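Side-chain contacts in amidohydrolase (Xanthomonas campestris pv. campestris, PDB 4DZH), which probably deaminates adenosine-type nucleosides such as 5'-methylthioadenosine, using zinc bound within a TIM-barrel fold: residues A[77-82]-A[262-267]; A[138-141]-A[145-148]; A[229-234]-A[294-299]; A[281-286]-A[361-366]; A[313-316]-A[320-323]. All coordinates share one frame; numbering follows the deposited sequence.

Contacts 1 and 5 share the zinc site, contact 1 supplying two histidines and contact 5 an aspartate, with one water shared, and both are buried; contact 5 also builds a magnesium site and reaches the second subunit. Contact 2, equally buried, is knit to contact 1 through neighbouring strands 69-80 and 133-139, but carries an amide-carboxylate pair instead of metal. Contact 4, also buried, joins contact 1 through strands 261-265 and 283-286; its chemistry is that of a small serine-alanine contact beside a bound glycerol. Contact 3, about 19 Å between centres from contact 4, is only partly buried, relies on bridging waters, and likewise touches the second subunit.

Contact 1: residues A[77-82]-A[262-267]; sequences NAHTHN and IAVHMT. With ZN (zinc ion), chain E.
Val264 CG1 sits over the faces of two steeply inclined histidine rings, that of the zinc ligand His79 and that of His265. It lies 3.5 Å from the centroid of the His79 ring, 9° off the normal, a CH-pi contact, and 3.6 Å above the centre of the His265 ring. With CG1 anti to the backbone N of Val264 (chi1 -175°), the methyl is delivered to both. The two rings stand at 78°, their NE2 atoms 4.1 Å apart. His79 NE2 binds the zinc at 2.1 Å and His81 NE2 at 2.0 Å, the His-x-His motif of amidohydrolases, while His265 NE2 holds the zinc-bound water 1 at 2.7 Å. His79 ND1 is hydrogen-bonded to His226, which, with the zinc on NE2, helps fix the rotation of the ring; His228 and Asp316 complete the zinc shell. Strand 69-80 is flanked by strand 133-139 and meets strand 310-313 at Ala78, and strand 261-265 runs between strands 225-229 and 283-286, so the contact spans the interior of the barrel.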
loop_
_atom_site.group_PDB
_atom_site.type_symbol
_atom_site.label_atom_id
_atom_site.label_comp_id
_atom_site.label_asym_id
_atom_site.label_seq_id
_atom_site.Cartn_x
_atom_site.Cartn_y
_atom_site.Cartn_z
ATOM N N ASN A 77 15.428 -1.489 5.010
ATOM C CA ASN A 77 14.439 -0.795 5.801
ATOM C C ASN A 77 15.198 0.041 6.814
ATOM O O ASN A 77 15.695 -0.473 7.807
ATOM C CB ASN A 77 13.524 -1.831 6.506
ATOM C CG ASN A 77 12.352 -1.182 7.259
ATOM O OD1 ASN A 77 12.409 0.006 7.693
ATOM N ND2 ASN A 77 11.285 -1.964 7.486
ATOM N N ALA A 78 15.290 1.335 6.541
ATOM C CA ALA A 78 16.251 2.180 7.250
ATOM C C ALA A 78 15.725 2.771 8.553
ATOM O O ALA A 78 16.380 3.683 9.123
ATOM C CB ALA A 78 16.741 3.305 6.276
ATOM N N HIS A 79 14.581 2.287 9.066
ATOM C CA HIS A 79 14.126 2.674 10.404
ATOM C C HIS A 79 13.128 1.693 10.988
ATOM O O HIS A 79 11.972 1.675 10.593
ATOM C CB HIS A 79 13.467 4.058 10.405
ATOM C CG HIS A 79 13.127 4.539 11.789
ATOM N ND1 HIS A 79 14.091 4.761 12.749
ATOM C CD2 HIS A 79 11.936 4.761 12.401
ATOM C CE1 HIS A 79 13.513 5.171 13.868
ATOM N NE2 HIS A 79 12.202 5.183 13.690
ATOM N N THR A 80 13.589 0.869 11.935
ATOM C CA THR A 80 12.687 -0.108 12.560
ATOM C C THR A 80 12.694 -0.065 14.086
ATOM O O THR A 80 13.671 0.331 14.728
ATOM C CB THR A 80 13.020 -1.564 12.129
ATOM O OG1 THR A 80 14.405 -1.845 12.433
ATOM C CG2 THR A 80 12.798 -1.709 10.609
ATOM N N HIS A 81 11.587 -0.517 14.676
ATOM C CA HIS A 81 11.498 -0.848 16.098
ATOM C C HIS A 81 10.894 -2.247 16.098
ATOM O O HIS A 81 9.712 -2.423 16.395
ATOM C CB HIS A 81 10.577 0.126 16.864
ATOM C CG HIS A 81 10.926 1.577 16.694
ATOM N ND1 HIS A 81 12.112 2.114 17.160
ATOM C CD2 HIS A 81 10.240 2.598 16.129
ATOM C CE1 HIS A 81 12.147 3.407 16.883
ATOM N NE2 HIS A 81 11.036 3.719 16.230
ATOM N N ASN A 82 11.704 -3.225 15.720
ATOM C CA ASN A 82 11.111 -4.495 15.293
ATOM C C ASN A 82 10.369 -5.365 16.353
ATOM O O ASN A 82 9.411 -6.060 15.996
ATOM C CB ASN A 82 12.113 -5.296 14.413
ATOM C CG ASN A 82 11.957 -4.978 12.919
ATOM O OD1 ASN A 82 10.931 -4.399 12.463
ATOM N ND2 ASN A 82 12.950 -5.395 12.128
ATOM N N ILE A 262 21.978 10.015 10.970
ATOM C CA ILE A 262 20.825 9.468 10.268
ATOM C C ILE A 262 19.586 10.101 10.888
ATOM O O ILE A 262 19.207 9.749 12.017
ATOM C CB ILE A 262 20.763 7.928 10.446
ATOM C CG1 ILE A 262 22.110 7.269 10.127
ATOM C CG2 ILE A 262 19.611 7.363 9.607
ATOM C CD1 ILE A 262 22.200 5.775 10.555
ATOM N N ALA A 263 18.964 11.052 10.185
ATOM C CA ALA A 263 17.871 11.827 10.747
ATOM C C ALA A 263 16.546 11.247 10.295
ATOM O O ALA A 263 16.205 11.293 9.111
ATOM C CB ALA A 263 17.977 13.289 10.277
ATOM N N VAL A 264 15.781 10.743 11.244
ATOM C CA VAL A 264 14.543 10.029 10.891
ATOM C C VAL A 264 13.308 10.919 10.971
ATOM O O VAL A 264 13.154 11.735 11.899
ATOM C CB VAL A 264 14.388 8.817 11.807
ATOM C CG1 VAL A 264 13.168 7.974 11.372
ATOM C CG2 VAL A 264 15.675 7.971 11.738
ATOM N N HIS A 265 12.461 10.820 9.954
ATOM C CA HIS A 265 11.142 11.482 9.869
ATOM C C HIS A 265 11.219 12.818 9.172
ATOM O O HIS A 265 10.807 12.972 8.031
ATOM C CB HIS A 265 10.369 11.539 11.196
ATOM C CG HIS A 265 10.032 10.179 11.761
ATOM N ND1 HIS A 265 9.282 9.240 11.073
ATOM C CD2 HIS A 265 10.321 9.618 12.965
ATOM C CE1 HIS A 265 9.132 8.155 11.824
ATOM N NE2 HIS A 265 9.775 8.350 12.967
ATOM N N MET A 266 11.748 13.788 9.896
ATOM C CA MET A 266 12.086 15.072 9.290
ATOM C C MET A 266 10.887 15.654 8.521
ATOM O O MET A 266 11.044 16.066 7.353
ATOM C CB MET A 266 13.350 14.889 8.415
ATOM C CG MET A 266 14.625 14.517 9.188
ATOM S SD MET A 266 15.323 15.983 10.004
ATOM C CE MET A 266 16.583 16.428 8.778
ATOM N N THR A 267 9.701 15.687 9.150
ATOM C CA THR A 267 8.473 16.220 8.537
ATOM C C THR A 267 8.381 17.733 8.606
ATOM O O THR A 267 7.776 18.375 7.746
ATOM C CB THR A 267 7.177 15.684 9.174
ATOM O OG1 THR A 267 7.108 16.071 10.535
ATOM C CG2 THR A 267 7.093 14.128 9.084
HETATM ZN ZN ZN E . 10.834 5.411 15.227
HETATM O O HOH W 1 9.389 6.827 15.204
#

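Contact 2: residues A[138-141]-A[145-148]; sequences ENYF and VQAA
The Gln146 amide lies against the bent side chain of Glu138. Glu138 carries CG anti to its own N (chi1 -171°), and a turn at chi2 (58°) folds the carboxylate back, which turns CG toward the amide: Gln146 OE1 and NE2 both lie 3.3 Å from Glu138 CG. Gln146 comes from the helix with CG beside its N and the chain straight beyond it. The two side chains cross at about a right angle, with carboxylate and amide planes 74° apart. The hydrogen bond from Gln146 NE2 to Glu138 OE2 (3.0 Å) is bent and weak. These residues stand at the first corner of the beta-alpha-beta unit formed by strand 133-139, helix 143-152 and strand 156-163, a building block of the TIM barrel. On the opposite face of the amide from Glu138 CG lies Tyr140 CB, 3.5 Å from Gln146 OE1. Gln146 OE1 also accepts a bond from water 2 (2.9 Å), which in turn accepts from Tyr140 N at 2.8 Å. The Tyr140 ring leads away from the helix, and its OH bonds Glu108. Glu138 is gripped further: OE1 by Tyr150 OH and Thr80 OG1, OE2 by the backbone N of Asn82. Gln146 NE2 has a second, weak hydrogen bond to Thr121 OG1.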
loop_
_atom_site.group_PDB
_atom_site.type_symbol
_atom_site.label_atom_id
_atom_site.label_comp_id
_atom_site.label_asym_id
_atom_site.label_seq_id
_atom_site.Cartn_x
_atom_site.Cartn_y
_atom_site.Cartn_z
ATOM N N GLU A 138 18.010 -0.825 13.044
ATOM C CA GLU A 138 17.203 -1.154 14.215
ATOM C C GLU A 138 17.387 -0.144 15.351
ATOM O O GLU A 138 18.482 0.355 15.608
ATOM C CB GLU A 138 17.648 -2.536 14.739
ATOM C CG GLU A 138 16.726 -3.096 15.823
ATOM C CD GLU A 138 15.262 -3.245 15.373
ATOM O OE1 GLU A 138 14.942 -3.760 14.245
ATOM O OE2 GLU A 138 14.415 -2.898 16.197
ATOM N N ASN A 139 16.278 0.138 16.058
ATOM C CA ASN A 139 16.345 1.134 17.121
ATOM C C ASN A 139 15.467 0.643 18.279
ATOM O O ASN A 139 14.266 0.904 18.300
ATOM C CB ASN A 139 15.822 2.451 16.508
ATOM C CG ASN A 139 15.938 3.640 17.426
ATOM O OD1 ASN A 139 15.991 3.511 18.626
ATOM N ND2 ASN A 139 15.919 4.848 16.832
ATOM N N TYR A 140 16.041 -0.134 19.206
ATOM C CA TYR A 140 15.238 -0.663 20.312
ATOM C C TYR A 140 16.094 -1.026 21.538
ATOM O O TYR A 140 17.344 -1.150 21.452
ATOM C CB TYR A 140 14.384 -1.871 19.920
ATOM C CG TYR A 140 13.039 -1.923 20.673
ATOM C CD1 TYR A 140 12.022 -0.988 20.404
ATOM C CD2 TYR A 140 12.807 -2.883 21.675
ATOM C CE1 TYR A 140 10.836 -1.034 21.073
ATOM C CE2 TYR A 140 11.618 -2.917 22.362
ATOM C CZ TYR A 140 10.631 -2.001 22.055
ATOM O OH TYR A 140 9.420 -2.036 22.727
ATOM N N PHE A 141 15.396 -1.158 22.680
ATOM C CA PHE A 141 15.996 -1.622 23.922
ATOM C C PHE A 141 16.480 -3.038 23.715
ATOM O O PHE A 141 16.001 -3.744 22.848
ATOM C CB PHE A 141 14.952 -1.553 25.044
ATOM C CG PHE A 141 14.391 -0.162 25.259
ATOM C CD1 PHE A 141 15.108 0.783 25.977
ATOM C CD2 PHE A 141 13.152 0.176 24.751
ATOM C CE1 PHE A 141 14.617 2.063 26.179
ATOM C CE2 PHE A 141 12.637 1.453 24.947
ATOM C CZ PHE A 141 13.383 2.391 25.666
ATOM N N VAL A 145 20.470 -8.390 22.565
ATOM C CA VAL A 145 19.675 -9.525 22.140
ATOM C C VAL A 145 19.373 -9.407 20.649
ATOM O O VAL A 145 19.513 -10.379 19.902
ATOM C CB VAL A 145 18.339 -9.558 22.914
ATOM C CG1 VAL A 145 17.412 -10.607 22.342
ATOM C CG2 VAL A 145 18.598 -9.777 24.433
ATOM N N GLN A 146 19.036 -8.198 20.196
ATOM C CA GLN A 146 18.722 -8.032 18.784
ATOM C C GLN A 146 19.890 -8.383 17.868
ATOM O O GLN A 146 19.699 -9.051 16.872
ATOM C CB GLN A 146 18.309 -6.606 18.493
ATOM C CG GLN A 146 17.021 -6.271 19.229
ATOM C CD GLN A 146 16.487 -4.910 18.805
ATOM O OE1 GLN A 146 17.142 -3.882 19.035
ATOM N NE2 GLN A 146 15.300 -4.901 18.201
ATOM N N ALA A 147 21.071 -7.896 18.204
ATOM C CA ALA A 147 22.262 -8.192 17.402
ATOM C C ALA A 147 22.468 -9.705 17.309
ATOM O O ALA A 147 22.668 -10.241 16.220
ATOM C CB ALA A 147 23.504 -7.481 17.982
ATOM N N ALA A 148 22.334 -10.378 18.440
ATOM C CA ALA A 148 22.506 -11.835 18.468
ATOM C C ALA A 148 21.456 -12.522 17.605
ATOM O O ALA A 148 21.783 -13.457 16.840
ATOM C CB ALA A 148 22.459 -12.353 19.896
HETATM O O HOH W 2 18.409 -1.395 18.342
#

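Contact 3: residues A[229-234]-A[294-299]; sequences THETAQ and LASGFC
Glu231 and Thr232, leading into helix 233-243, meet Ser296 in the loop that follows helix 288-293; Thr232 is the N-cap, its OG1 bonding Glu235 N, and Ala295 ends the earlier helix in a Schellman motif. Packing is slight: Ser296 CB rests 3.3 Å from Glu231 O, and Thr232 CG2 approaches Ser296 OG at 4.2 Å. Water carries the polar link. Glu231 extends, with CG anti to its backbone N (chi1 -179°), yet OE2 stays 4.1 Å from Ser296 OG; water 3 bridges them, donating to Glu231 OE2 (2.7 Å) and hydrogen-bonded to Ser296 OG (2.9 Å). Glu231 is a zinc ligand of this protein, although in this chain no zinc is bound to it and the nearest lies about 4 Å from its side chain. Thr267 OG1 is hydrogen-bonded to both Glu231 O and Ser296 O, while Lys338 of the second subunit packs on Ala295. A second bridge serves the backbone: water 4 accepts from Ala233 N at 3.0 Å and donates to Ser296 O at 3.0 Å.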
loop_
_atom_site.group_PDB
_atom_site.type_symbol
_atom_site.label_atom_id
_atom_site.label_comp_id
_atom_site.label_asym_id
_atom_site.label_seq_id
_atom_site.Cartn_x
_atom_site.Cartn_y
_atom_site.Cartn_z
ATOM N N THR A 229 14.196 12.933 14.337
ATOM C CA THR A 229 14.467 14.381 14.256
ATOM C C THR A 229 13.348 15.152 13.548
ATOM O O THR A 229 13.009 14.857 12.392
ATOM C CB THR A 229 15.777 14.621 13.486
ATOM O OG1 THR A 229 16.838 13.833 14.038
ATOM C CG2 THR A 229 16.209 16.122 13.534
ATOM N N HIS A 230 12.784 16.181 14.198
ATOM C CA HIS A 230 11.762 17.014 13.546
ATOM C C HIS A 230 10.552 16.198 13.041
ATOM O O HIS A 230 9.994 16.434 11.947
ATOM C CB HIS A 230 12.345 17.883 12.404
ATOM C CG HIS A 230 13.069 19.103 12.887
ATOM N ND1 HIS A 230 12.971 20.315 12.238
ATOM C CD2 HIS A 230 13.913 19.290 13.931
ATOM C CE1 HIS A 230 13.711 21.210 12.880
ATOM N NE2 HIS A 230 14.295 20.613 13.905
ATOM N N GLU A 231 10.141 15.246 13.865
ATOM C CA GLU A 231 9.043 14.382 13.516
ATOM C C GLU A 231 7.686 15.101 13.600
ATOM O O GLU A 231 6.749 14.804 12.861
ATOM C CB GLU A 231 9.070 13.124 14.408
ATOM C CG GLU A 231 7.924 12.169 14.038
ATOM C CD GLU A 231 7.924 10.880 14.826
ATOM O OE1 GLU A 231 8.636 10.813 15.842
ATOM O OE2 GLU A 231 7.223 9.925 14.385
ATOM N N THR A 232 7.568 16.082 14.514
ATOM C CA THR A 232 6.268 16.706 14.715
ATOM C C THR A 232 6.403 18.215 14.921
ATOM O O THR A 232 7.473 18.681 15.338
ATOM C CB THR A 232 5.489 16.123 15.929
ATOM O OG1 THR A 232 6.173 16.413 17.147
ATOM C CG2 THR A 232 5.308 14.602 15.824
ATOM N N ALA A 233 5.346 18.940 14.563
ATOM C CA ALA A 233 5.190 20.348 14.903
ATOM C C ALA A 233 5.417 20.592 16.388
ATOM O O ALA A 233 6.091 21.575 16.753
ATOM C CB ALA A 233 3.795 20.848 14.487
ATOM N N GLN A 234 4.841 19.739 17.237
ATOM C CA GLN A 234 4.900 19.974 18.687
ATOM C C GLN A 234 6.333 19.840 19.206
ATOM O O GLN A 234 6.729 20.565 20.120
ATOM C CB GLN A 234 3.919 19.078 19.465
ATOM C CG GLN A 234 3.827 19.391 20.985
ATOM C CD GLN A 234 3.256 20.792 21.298
ATOM O OE1 GLN A 234 2.078 21.072 21.044
ATOM N NE2 GLN A 234 4.102 21.675 21.844
ATOM N N LEU A 294 0.077 8.859 11.974
ATOM C CA LEU A 294 0.163 9.556 13.266
ATOM C C LEU A 294 -0.145 11.035 13.085
ATOM O O LEU A 294 -0.097 11.820 14.045
ATOM C CB LEU A 294 1.548 9.380 13.890
ATOM C CG LEU A 294 1.809 7.933 14.350
ATOM C CD1 LEU A 294 3.253 7.746 14.866
ATOM C CD2 LEU A 294 0.769 7.505 15.365
ATOM N N ALA A 295 -0.445 11.421 11.851
ATOM C CA ALA A 295 -0.627 12.855 11.507
ATOM C C ALA A 295 0.604 13.662 11.892
ATOM O O ALA A 295 0.505 14.781 12.442
ATOM C CB ALA A 295 -1.881 13.444 12.140
ATOM N N SER A 296 1.775 13.115 11.606
ATOM C CA SER A 296 3.006 13.835 11.910
ATOM C C SER A 296 3.340 14.918 10.911
ATOM O O SER A 296 4.040 15.882 11.239
ATOM C CB SER A 296 4.187 12.865 12.038
ATOM O OG SER A 296 3.853 11.859 12.995
ATOM N N GLY A 297 2.859 14.764 9.683
ATOM C CA GLY A 297 3.194 15.733 8.660
ATOM C C GLY A 297 3.764 15.165 7.382
ATOM O O GLY A 297 3.639 13.942 7.112
ATOM N N PHE A 298 4.454 16.030 6.635
ATOM C CA PHE A 298 4.809 15.776 5.229
ATOM C C PHE A 298 6.267 16.100 4.953
ATOM O O PHE A 298 6.634 17.237 4.610
ATOM C CB PHE A 298 3.901 16.598 4.292
ATOM C CG PHE A 298 2.438 16.284 4.451
ATOM C CD1 PHE A 298 1.877 15.203 3.774
ATOM C CD2 PHE A 298 1.624 17.045 5.297
ATOM C CE1 PHE A 298 0.533 14.889 3.919
ATOM C CE2 PHE A 298 0.281 16.739 5.450
ATOM C CZ PHE A 298 -0.275 15.651 4.764
ATOM N N CYS A 299 7.112 15.111 5.160
ATOM C CA CYS A 299 8.502 15.200 4.774
ATOM C C CYS A 299 8.637 15.589 3.318
ATOM O O CYS A 299 7.970 15.004 2.432
ATOM C CB CYS A 299 9.210 13.864 5.044
ATOM S SG CYS A 299 10.876 13.778 4.599
HETATM O O HOH W 3 5.465 9.576 12.351
HETATM O O HOH W 4 2.914 17.424 13.538
#

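Contact 4: residues A[281-286]-A[361-366]; sequences GVSVVH and ARALGF. With GOL (glycerol), chain C.
Ser283 meets Ala363 with no flat group between them: the Phe366 ring takes Leu364 O over one face, 3.8 Å above its plane and offset toward the rim, and the guanidinium of Arg362 leads away from strand 283-286. The contact itself is small and close. Ser283 CB touches Ala363 CB at 3.7 Å, and OG, set beside its own N (chi1 -64°), lies 3.5 Å from Ala363 CA. From there the hydroxyl donates to O1 of a glycerol, probably from the crystallisation liquor, at 2.7 Å, and it is also bonded to Asn310 ND2. O1 in turn donates to Gly281 O at 2.6 Å, and O2 and O3 of the glycerol donate to Arg362 O and Ala363 O, carbonyls at the end of the helix. There Gly365 forms a Schellman motif, with Phe366 N bonded to Ala361 O. Helix 349-363 thus ends against the start of strand 283-286; Ala363 also touches strand 310-313, and Leu364 reaches strands 69-80 and 133-139.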
loop_
_atom_site.group_PDB
_atom_site.type_symbol
_atom_site.label_atom_id
_atom_site.label_comp_id
_atom_site.label_asym_id
_atom_site.label_seq_id
_atom_site.Cartn_x
_atom_site.Cartn_y
_atom_site.Cartn_z
ATOM N N GLY A 281 26.534 16.004 4.856
ATOM C CA GLY A 281 26.486 14.576 4.596
ATOM C C GLY A 281 25.457 13.832 5.436
ATOM O O GLY A 281 25.658 12.658 5.780
ATOM N N VAL A 282 24.388 14.524 5.808
ATOM C CA VAL A 282 23.374 13.908 6.651
ATOM C C VAL A 282 22.479 13.037 5.787
ATOM O O VAL A 282 22.151 13.424 4.642
ATOM C CB VAL A 282 22.488 14.960 7.291
ATOM C CG1 VAL A 282 21.414 14.314 8.172
ATOM C CG2 VAL A 282 23.354 15.893 8.169
ATOM N N SER A 283 22.091 11.862 6.311
ATOM C CA SER A 283 21.033 11.079 5.642
ATOM C C SER A 283 19.675 11.305 6.299
ATOM O O SER A 283 19.567 11.428 7.517
ATOM C CB SER A 283 21.358 9.592 5.634
ATOM O OG SER A 283 22.524 9.306 4.880
ATOM N N VAL A 284 18.628 11.358 5.486
ATOM C CA VAL A 284 17.261 11.450 5.997
ATOM C C VAL A 284 16.574 10.108 5.716
ATOM O O VAL A 284 16.608 9.609 4.574
ATOM C CB VAL A 284 16.478 12.618 5.359
ATOM C CG1 VAL A 284 15.046 12.584 5.755
ATOM C CG2 VAL A 284 17.067 13.950 5.878
ATOM N N VAL A 285 15.967 9.537 6.747
ATOM C CA VAL A 285 15.064 8.377 6.530
ATOM C C VAL A 285 13.601 8.821 6.542
ATOM O O VAL A 285 13.070 9.337 7.541
ATOM C CB VAL A 285 15.266 7.326 7.608
ATOM C CG1 VAL A 285 14.334 6.137 7.282
ATOM C CG2 VAL A 285 16.737 6.884 7.657
ATOM N N HIS A 286 12.925 8.558 5.419
ATOM C CA HIS A 286 11.526 8.878 5.219
ATOM C C HIS A 286 10.655 7.672 5.560
ATOM O O HIS A 286 10.856 6.587 5.016
ATOM C CB HIS A 286 11.373 9.314 3.753
ATOM C CG HIS A 286 9.997 9.759 3.353
ATOM N ND1 HIS A 286 9.131 10.455 4.182
ATOM C CD2 HIS A 286 9.340 9.618 2.172
ATOM C CE1 HIS A 286 8.011 10.708 3.531
ATOM N NE2 HIS A 286 8.112 10.215 2.305
ATOM N N ALA A 361 21.444 1.749 2.078
ATOM C CA ALA A 361 22.796 1.210 2.248
ATOM C C ALA A 361 23.721 2.321 2.724
ATOM O O ALA A 361 24.415 2.175 3.735
ATOM C CB ALA A 361 23.310 0.635 0.961
ATOM N N ARG A 362 23.679 3.448 2.010
ATOM C CA ARG A 362 24.523 4.603 2.337
ATOM C C ARG A 362 24.188 5.234 3.685
ATOM O O ARG A 362 25.097 5.690 4.413
ATOM C CB ARG A 362 24.417 5.650 1.245
ATOM C CG ARG A 362 25.128 5.227 -0.025
ATOM C CD ARG A 362 24.889 6.217 -1.153
ATOM N NE ARG A 362 25.630 5.825 -2.353
ATOM C CZ ARG A 362 25.591 6.493 -3.507
ATOM N NH1 ARG A 362 24.864 7.600 -3.617
ATOM N NH2 ARG A 362 26.308 6.084 -4.545
ATOM N N ALA A 363 22.896 5.274 4.026
ATOM C CA ALA A 363 22.487 5.850 5.316
ATOM C C ALA A 363 23.046 5.046 6.486
ATOM O O ALA A 363 23.327 5.594 7.555
ATOM C CB ALA A 363 20.956 5.903 5.397
ATOM N N LEU A 364 23.210 3.741 6.308
ATOM C CA LEU A 364 23.629 2.874 7.402
ATOM C C LEU A 364 25.140 2.671 7.389
ATOM O O LEU A 364 25.681 2.011 8.264
ATOM C CB LEU A 364 22.930 1.501 7.319
ATOM C CG LEU A 364 21.498 1.382 7.875
ATOM C CD1 LEU A 364 20.572 2.461 7.318
ATOM C CD2 LEU A 364 20.937 -0.005 7.535
ATOM N N GLY A 365 25.830 3.265 6.411
ATOM C CA GLY A 365 27.269 3.080 6.279
ATOM C C GLY A 365 27.684 1.778 5.605
ATOM O O GLY A 365 28.856 1.335 5.701
ATOM N N PHE A 366 26.735 1.171 4.897
ATOM C CA PHE A 366 26.943 -0.103 4.214
ATOM C C PHE A 366 27.012 0.082 2.683
ATOM O O PHE A 366 26.967 -0.907 1.911
ATOM C CB PHE A 366 25.771 -1.057 4.526
ATOM C CG PHE A 366 25.642 -1.472 5.973
ATOM C CD1 PHE A 366 26.685 -1.397 6.872
ATOM C CD2 PHE A 366 24.410 -1.985 6.422
ATOM C CE1 PHE A 366 26.516 -1.814 8.191
ATOM C CE2 PHE A 366 24.253 -2.412 7.730
ATOM C CZ PHE A 366 25.301 -2.315 8.629
HETATM C C1 GOL C . 25.006 9.809 6.964
HETATM O O1 GOL C . 25.021 10.157 5.588
HETATM C C2 GOL C . 25.054 8.293 7.066
HETATM O O2 GOL C . 25.958 7.754 6.109
HETATM C C3 GOL C . 25.429 7.837 8.482
HETATM O O3 GOL C . 25.775 6.460 8.451
#

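Contact 5: residues A[313-316]-A[320-323]; sequences IGTD and SNND. With MG (magnesium ion), chain B; ZN (zinc ion), chain E; ZN (zinc ion), chain F.
Thr315 and Asn321 lie with their CA atoms 6.9 Å apart where the loop after strand 310-313 doubles back, with Asp316 at positive phi (66°) and a cis peptide between Asn321 and Asn322. Asn321 spans the turn: its ND2 donates to Thr315 O at 2.9 Å, nearly straight (158°) and in the carbonyl plane on a lone pair, while Thr315 O lies close to the plane of the Asn321 amide. Glu329 OE2 takes a second bond from ND2, and the two bonds probably fix the amide's rotation, with OD1 turned to magnesium at 2.0 Å. Asp323 N also reaches that OD1, from above the carbonyl plane, closing an Asx turn, and Asp323 OD1 binds the magnesium at 2.1 Å. Glu289 and three waters complete the site, water 6 donating to Asp323 OD2. At the other end, Asp316 grips two zinc ions: OD1 bridges them (2.4 Å and a longer 2.6 Å), and OD2 adds a 2.0 Å bond to the second, which the carboxylate chelates; water 1 also bridges the pair. Asp316 OD2 stands 3.5 Å from Ser320 OG, and Ser290 OG is hydrogen-bonded to both, a second-shell residue that probably helps to place the carboxylate. The loop lies between strand 310-313 and helix 326-341, bonded to strand 69-80 through Asp316 and His79, with Tyr403 of the second subunit packing on Asn322.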
loop_
_atom_site.group_PDB
_atom_site.type_symbol
_atom_site.label_atom_id
_atom_site.label_comp_id
_atom_site.label_asym_id
_atom_site.label_seq_id
_atom_site.Cartn_x
_atom_site.Cartn_y
_atom_site.Cartn_z
ATOM N N ILE A 313 14.416 4.969 3.078
ATOM C CA ILE A 313 13.022 4.705 3.372
ATOM C C ILE A 313 12.970 3.677 4.501
ATOM O O ILE A 313 13.767 2.736 4.534
ATOM C CB ILE A 313 12.291 4.184 2.102
ATOM C CG1 ILE A 313 12.229 5.292 1.047
ATOM C CG2 ILE A 313 10.845 3.697 2.439
ATOM C CD1 ILE A 313 11.703 4.854 -0.312
ATOM N N GLY A 314 12.074 3.917 5.447
ATOM C CA GLY A 314 11.877 2.990 6.554
ATOM C C GLY A 314 10.381 2.873 6.883
ATOM O O GLY A 314 9.541 3.708 6.481
ATOM N N THR A 315 10.017 1.866 7.659
ATOM C CA THR A 315 8.613 1.595 7.963
ATOM C C THR A 315 8.187 2.117 9.355
ATOM O O THR A 315 6.979 2.252 9.595
ATOM C CB THR A 315 8.249 0.069 7.872
ATOM O OG1 THR A 315 9.097 -0.669 8.774
ATOM C CG2 THR A 315 8.404 -0.481 6.419
ATOM N N ASP A 316 9.148 2.323 10.271
ATOM C CA ASP A 316 8.855 2.538 11.694
ATOM C C ASP A 316 8.263 1.242 12.221
ATOM O O ASP A 316 8.429 0.179 11.581
ATOM C CB ASP A 316 7.913 3.771 11.893
ATOM C CG ASP A 316 8.158 4.541 13.207
ATOM O OD1 ASP A 316 9.145 4.370 13.963
ATOM O OD2 ASP A 316 7.298 5.435 13.394
ATOM N N SER A 320 2.408 1.584 14.407
ATOM C CA SER A 320 2.065 2.779 13.596
ATOM C C SER A 320 2.438 2.593 12.115
ATOM O O SER A 320 3.202 3.386 11.543
ATOM C CB SER A 320 2.695 4.039 14.160
ATOM O OG SER A 320 4.092 4.093 13.969
ATOM N N ASN A 321 1.919 1.512 11.549
ATOM C CA ASN A 321 2.081 1.301 10.114
ATOM C C ASN A 321 0.923 0.580 9.447
ATOM O O ASN A 321 0.296 1.165 8.566
ATOM C CB ASN A 321 3.480 0.697 9.778
ATOM C CG ASN A 321 3.759 0.717 8.280
ATOM O OD1 ASN A 321 3.006 0.120 7.481
ATOM N ND2 ASN A 321 4.814 1.405 7.886
ATOM N N ASN A 322 0.589 -0.683 9.764
ATOM C CA ASN A 322 1.105 -1.512 10.868
ATOM C C ASN A 322 1.867 -2.722 10.333
ATOM O O ASN A 322 1.914 -3.790 10.995
ATOM C CB ASN A 322 -0.101 -1.999 11.655
ATOM C CG ASN A 322 -0.689 -0.906 12.495
ATOM O OD1 ASN A 322 -0.062 0.128 12.711
ATOM N ND2 ASN A 322 -1.912 -1.112 12.950
ATOM N N ASP A 323 2.424 -2.608 9.120
ATOM C CA ASP A 323 3.229 -3.722 8.583
ATOM C C ASP A 323 4.676 -3.303 8.344
ATOM O O ASP A 323 5.074 -2.147 8.571
ATOM C CB ASP A 323 2.605 -4.340 7.345
ATOM C CG ASP A 323 2.322 -3.322 6.251
ATOM O OD1 ASP A 323 3.042 -2.300 6.195
ATOM O OD2 ASP A 323 1.449 -3.589 5.396
HETATM MG MG MG B . 2.630 -0.375 5.606
HETATM ZN ZN ZN E . 10.834 5.411 15.227
HETATM ZN ZN ZN F . 7.673 6.115 15.192
HETATM O O HOH W 5 0.598 -0.383 6.353
HETATM O O HOH W 6 1.804 -1.302 3.868
HETATM O O HOH W 7 4.555 -0.320 4.909
HETATM O O HOH W 1 9.389 6.827 15.204
HETATM O O HOH W 8 6.601 7.897 15.683
#